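Local coordinates for protein transcription regulator (Lactobacillus plantarum WCFS1, PDB 3CLK) that probably regulates transcription as a DNA-binding dimer, with a periplasmic-binding-protein-like domain that may sense a small effector, as in LacI-family repressors, at residues Leu120-Ile133 / Phe180-Ala192. Numbering follows the deposited sequence.
Sequences LINEGHRQIGIAGI and FGKNTDLTGIIAA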
loop_
_atom_site.group_PDB
_atom_site.type_symbol
_atom_site.label_atom_id
_atom_site.label_comp_id
_atom_site.label_asym_id
_atom_site.label_seq_id
_atom_site.Cartn_x
_atom_site.Cartn_y
_atom_site.Cartn_z
ATOM N N LEU B 120 -15.337 -3.033 21.877
ATOM C CA LEU B 120 -14.580 -3.563 23.011
ATOM C C LEU B 120 -15.442 -3.545 24.277
ATOM O O LEU B 120 -15.434 -4.500 25.056
ATOM C CB LEU B 120 -13.296 -2.745 23.235
ATOM C CG LEU B 120 -12.229 -2.837 22.132
ATOM C CD1 LEU B 120 -11.104 -1.833 22.385
ATOM C CD2 LEU B 120 -11.673 -4.246 22.091
ATOM N N ILE B 121 -16.192 -2.463 24.479
ATOM C CA ILE B 121 -17.053 -2.356 25.651
ATOM C C ILE B 121 -18.048 -3.515 25.681
ATOM O O ILE B 121 -18.286 -4.109 26.734
ATOM C CB ILE B 121 -17.836 -1.021 25.666
ATOM C CG1 ILE B 121 -16.878 0.146 25.931
ATOM C CG2 ILE B 121 -18.911 -1.063 26.746
ATOM C CD1 ILE B 121 -17.499 1.527 25.685
ATOM N N ASN B 122 -18.633 -3.835 24.531
ATOM C CA ASN B 122 -19.593 -4.932 24.468
ATOM C C ASN B 122 -18.934 -6.297 24.676
ATOM O O ASN B 122 -19.617 -7.298 24.943
ATOM C CB ASN B 122 -20.348 -4.889 23.140
ATOM C CG ASN B 122 -21.257 -3.672 23.038
ATOM O OD1 ASN B 122 -21.697 -3.134 24.054
ATOM N ND2 ASN B 122 -21.556 -3.248 21.819
ATOM N N GLU B 123 -17.608 -6.339 24.553
ATOM C CA GLU B 123 -16.864 -7.576 24.773
ATOM C C GLU B 123 -16.392 -7.622 26.227
ATOM O O GLU B 123 -15.627 -8.503 26.614
ATOM C CB GLU B 123 -15.662 -7.671 23.824
ATOM C CG GLU B 123 -16.054 -7.895 22.362
ATOM C CD GLU B 123 -15.852 -9.325 21.900
ATOM O OE1 GLU B 123 -14.692 -9.707 21.623
ATOM O OE2 GLU B 123 -16.852 -10.071 21.814
ATOM N N GLY B 124 -16.837 -6.656 27.026
ATOM C CA GLY B 124 -16.480 -6.645 28.435
ATOM C C GLY B 124 -15.356 -5.736 28.903
ATOM O O GLY B 124 -15.122 -5.629 30.107
ATOM N N HIS B 125 -14.668 -5.078 27.972
ATOM C CA HIS B 125 -13.555 -4.187 28.317
ATOM C C HIS B 125 -14.016 -2.832 28.854
ATOM O O HIS B 125 -15.026 -2.300 28.418
ATOM C CB HIS B 125 -12.678 -3.949 27.076
ATOM C CG HIS B 125 -12.049 -5.196 26.531
ATOM N ND1 HIS B 125 -10.877 -5.721 27.036
ATOM C CD2 HIS B 125 -12.466 -6.061 25.575
ATOM C CE1 HIS B 125 -10.603 -6.854 26.415
ATOM N NE2 HIS B 125 -11.552 -7.085 25.524
ATOM N N ARG B 126 -13.251 -2.275 29.787
ATOM C CA ARG B 126 -13.562 -0.965 30.360
ATOM C C ARG B 126 -12.313 -0.087 30.412
ATOM O O ARG B 126 -12.410 1.135 30.455
ATOM C CB ARG B 126 -14.170 -1.112 31.759
ATOM C CG ARG B 126 -15.604 -1.636 31.748
ATOM C CD ARG B 126 -16.202 -1.640 33.154
ATOM N NE ARG B 126 -16.331 -0.295 33.717
ATOM C CZ ARG B 126 -17.233 0.604 33.334
ATOM N NH1 ARG B 126 -18.105 0.313 32.378
ATOM N NH2 ARG B 126 -17.264 1.797 33.915
ATOM N N GLN B 127 -11.142 -0.721 30.421
ATOM C CA GLN B 127 -9.875 -0.002 30.429
ATOM C C GLN B 127 -9.405 -0.043 28.978
ATOM O O GLN B 127 -8.580 -0.867 28.581
ATOM C CB GLN B 127 -8.885 -0.692 31.368
ATOM C CG GLN B 127 -9.412 -0.749 32.805
ATOM C CD GLN B 127 -8.342 -1.086 33.814
ATOM O OE1 GLN B 127 -7.910 -2.237 33.926
ATOM N NE2 GLN B 127 -7.895 -0.076 34.553
ATOM N N ILE B 128 -9.969 0.873 28.199
ATOM C CA ILE B 128 -9.737 0.968 26.765
ATOM C C ILE B 128 -8.917 2.187 26.354
ATOM O O ILE B 128 -9.284 3.320 26.663
ATOM C CB ILE B 128 -11.102 1.034 26.053
ATOM C CG1 ILE B 128 -11.976 -0.136 26.515
ATOM C CG2 ILE B 128 -10.919 1.044 24.544
ATOM C CD1 ILE B 128 -13.379 -0.143 25.908
ATOM N N GLY B 129 -7.814 1.949 25.649
ATOM C CA GLY B 129 -6.974 3.040 25.193
ATOM C C GLY B 129 -7.153 3.274 23.703
ATOM O O GLY B 129 -7.754 2.449 23.012
ATOM N N ILE B 130 -6.645 4.403 23.212
ATOM C CA ILE B 130 -6.731 4.750 21.796
ATOM C C ILE B 130 -5.398 5.374 21.403
ATOM O O ILE B 130 -4.895 6.286 22.083
ATOM C CB ILE B 130 -7.910 5.712 21.517
ATOM C CG1 ILE B 130 -8.041 5.938 20.012
ATOM C CG2 ILE B 130 -7.722 7.031 22.273
ATOM C CD1 ILE B 130 -9.403 6.436 19.596
ATOM N N ALA B 131 -4.816 4.883 20.311
ATOM C CA ALA B 131 -3.499 5.359 19.913
ATOM C C ALA B 131 -3.264 5.703 18.455
ATOM O O ALA B 131 -3.876 5.127 17.552
ATOM C CB ALA B 131 -2.457 4.339 20.346
ATOM N N GLY B 132 -2.339 6.644 18.258
ATOM C CA GLY B 132 -1.937 7.076 16.933
ATOM C C GLY B 132 -2.707 8.185 16.243
ATOM O O GLY B 132 -2.315 8.614 15.161
ATOM N N ILE B 133 -3.782 8.669 16.847
ATOM C CA ILE B 133 -4.585 9.708 16.201
ATOM C C ILE B 133 -3.990 11.111 16.256
ATOM O O ILE B 133 -3.488 11.536 17.286
ATOM C CB ILE B 133 -6.009 9.763 16.800
ATOM C CG1 ILE B 133 -6.737 8.447 16.525
ATOM C CG2 ILE B 133 -6.782 10.928 16.203
ATOM C CD1 ILE B 133 -8.160 8.413 17.021
ATOM N N PHE B 180 2.214 3.108 26.732
ATOM C CA PHE B 180 1.297 2.398 27.621
ATOM C C PHE B 180 2.102 1.550 28.594
ATOM O O PHE B 180 1.795 1.493 29.785
ATOM C CB PHE B 180 0.344 1.515 26.826
ATOM C CG PHE B 180 -0.650 2.279 26.002
ATOM C CD1 PHE B 180 -1.355 3.347 26.550
ATOM C CD2 PHE B 180 -0.927 1.899 24.694
ATOM C CE1 PHE B 180 -2.324 4.021 25.799
ATOM C CE2 PHE B 180 -1.883 2.559 23.946
ATOM C CZ PHE B 180 -2.585 3.624 24.501
ATOM N N GLY B 181 3.134 0.890 28.087
ATOM C CA GLY B 181 3.973 0.081 28.947
ATOM C C GLY B 181 3.676 -1.404 28.928
ATOM O O GLY B 181 2.560 -1.838 28.650
ATOM N N LYS B 182 4.707 -2.185 29.223
ATOM C CA LYS B 182 4.613 -3.635 29.268
ATOM C C LYS B 182 3.622 -4.055 30.359
ATOM O O LYS B 182 2.961 -5.087 30.252
ATOM C CB LYS B 182 5.995 -4.207 29.570
ATOM C CG LYS B 182 6.092 -5.719 29.560
ATOM C CD LYS B 182 7.490 -6.150 29.989
ATOM C CE LYS B 182 7.701 -7.651 29.834
ATOM N NZ LYS B 182 6.689 -8.445 30.586
ATOM N N ASN B 183 3.523 -3.244 31.406
ATOM C CA ASN B 183 2.625 -3.533 32.519
ATOM C C ASN B 183 1.352 -2.700 32.482
ATOM O O ASN B 183 0.709 -2.489 33.515
ATOM C CB ASN B 183 3.366 -3.310 33.841
ATOM C CG ASN B 183 4.541 -4.256 34.006
ATOM O OD1 ASN B 183 5.500 -3.957 34.715
ATOM N ND2 ASN B 183 4.467 -5.411 33.354
ATOM N N THR B 184 0.976 -2.244 31.288
ATOM C CA THR B 184 -0.228 -1.440 31.130
ATOM C C THR B 184 -1.433 -2.111 31.768
ATOM O O THR B 184 -1.514 -3.337 31.824
ATOM C CB THR B 184 -0.565 -1.193 29.646
ATOM O OG1 THR B 184 -1.727 -0.364 29.562
ATOM C CG2 THR B 184 -0.846 -2.503 28.920
ATOM N N ASP B 185 -2.371 -1.298 32.238
ATOM C CA ASP B 185 -3.586 -1.814 32.854
ATOM C C ASP B 185 -4.686 -1.870 31.803
ATOM O O ASP B 185 -5.806 -2.289 32.086
ATOM C CB ASP B 185 -4.016 -0.917 34.021
ATOM C CG ASP B 185 -4.315 0.506 33.581
ATOM O OD1 ASP B 185 -3.440 1.125 32.933
ATOM O OD2 ASP B 185 -5.420 1.008 33.882
ATOM N N LEU B 186 -4.365 -1.438 30.586
ATOM C CA LEU B 186 -5.336 -1.464 29.493
ATOM C C LEU B 186 -5.539 -2.907 29.035
ATOM O O LEU B 186 -4.610 -3.707 29.070
ATOM C CB LEU B 186 -4.831 -0.640 28.306
ATOM C CG LEU B 186 -4.676 0.870 28.518
ATOM C CD1 LEU B 186 -4.096 1.519 27.267
ATOM C CD2 LEU B 186 -6.038 1.468 28.851
ATOM N N THR B 187 -6.752 -3.236 28.609
ATOM C CA THR B 187 -7.031 -4.578 28.120
ATOM C C THR B 187 -7.512 -4.478 26.682
ATOM O O THR B 187 -7.623 -5.475 25.990
ATOM C CB THR B 187 -8.112 -5.273 28.935
ATOM O OG1 THR B 187 -9.346 -4.565 28.784
ATOM C CG2 THR B 187 -7.715 -5.328 30.397
ATOM N N GLY B 188 -7.790 -3.257 26.242
ATOM C CA GLY B 188 -8.235 -3.038 24.881
ATOM C C GLY B 188 -7.637 -1.756 24.337
ATOM O O GLY B 188 -7.501 -0.773 25.068
ATOM N N ILE B 189 -7.271 -1.764 23.061
ATOM C CA ILE B 189 -6.701 -0.580 22.418
ATOM C C ILE B 189 -7.261 -0.407 21.011
ATOM O O ILE B 189 -7.362 -1.369 20.242
ATOM C CB ILE B 189 -5.166 -0.676 22.330
ATOM C CG1 ILE B 189 -4.562 -0.693 23.737
ATOM C CG2 ILE B 189 -4.604 0.503 21.532
ATOM C CD1 ILE B 189 -3.061 -0.951 23.743
ATOM N N ILE B 190 -7.649 0.825 20.702
ATOM C CA ILE B 190 -8.179 1.172 19.397
ATOM C C ILE B 190 -7.034 1.816 18.631
ATOM O O ILE B 190 -6.391 2.753 19.120
ATOM C CB ILE B 190 -9.339 2.177 19.524
ATOM C CG1 ILE B 190 -10.468 1.548 20.353
ATOM C CG2 ILE B 190 -9.837 2.585 18.142
ATOM C CD1 ILE B 190 -11.664 2.424 20.512
ATOM N N ALA B 191 -6.761 1.302 17.440
ATOM C CA ALA B 191 -5.674 1.838 16.627
ATOM C C ALA B 191 -6.216 2.829 15.613
ATOM O O ALA B 191 -7.256 2.595 14.999
ATOM C CB ALA B 191 -4.930 0.704 15.922
ATOM N N ALA B 192 -5.494 3.931 15.444
ATOM C CA ALA B 192 -5.885 4.990 14.518
ATOM C C ALA B 192 -5.943 4.534 13.068
ATOM O O ALA B 192 -6.624 5.147 12.256
ATOM C CB ALA B 192 -4.911 6.181 14.649
HETATM O O HOH W 1 -10.975 -3.724 31.063
#
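H125 ND1 meets T187 OG1 at 2.6 Å in a nearly straight hydrogen bond (174°), near the plane of the imidazole. Either atom could be the donor. NE2 of the same ring bonds to A279 O, so both ring nitrogens are paired. With chi1 at 64°, OG1 lies between the backbone N and the carbonyl carbon of T187 and can meet both H125 and water 1, which accepts from R126 N. Q127 O takes T187 N at 3.0 Å in its carbonyl plane, and G188 N more weakly. From here strands 128-131 and 188-191 run parallel, as neighbours in the sheet of the C-terminal lobe of a type I periplasmic-binding-protein-like fold. G129 is bonded through both its N and its O: N gives to G188 O and O accepts from I190 N, each at 2.8 Å. I190 O takes A131 N and A131 O takes A192 N, both at 2.9 Å, the last bond less straight at its hydrogen. On one face I190 CG1 packs on L120 CD1 at 4.0 Å. On the other, L186 CD1 lies over a face of the F180 ring and 3.9 Å from G129 CA, where a side chain on G129 would run into it. Toward solvent, the Q127 and D185 side chains cross at about a right angle. NE2 comes to 2.8 Å from D185 OD2, but the angle is too poor for a hydrogen bond. An alanine here would probably strip cover from D185 and leave its carboxylate without the neighbouring amide. A192 CB presses on I133 CG1 at 3.5 Å.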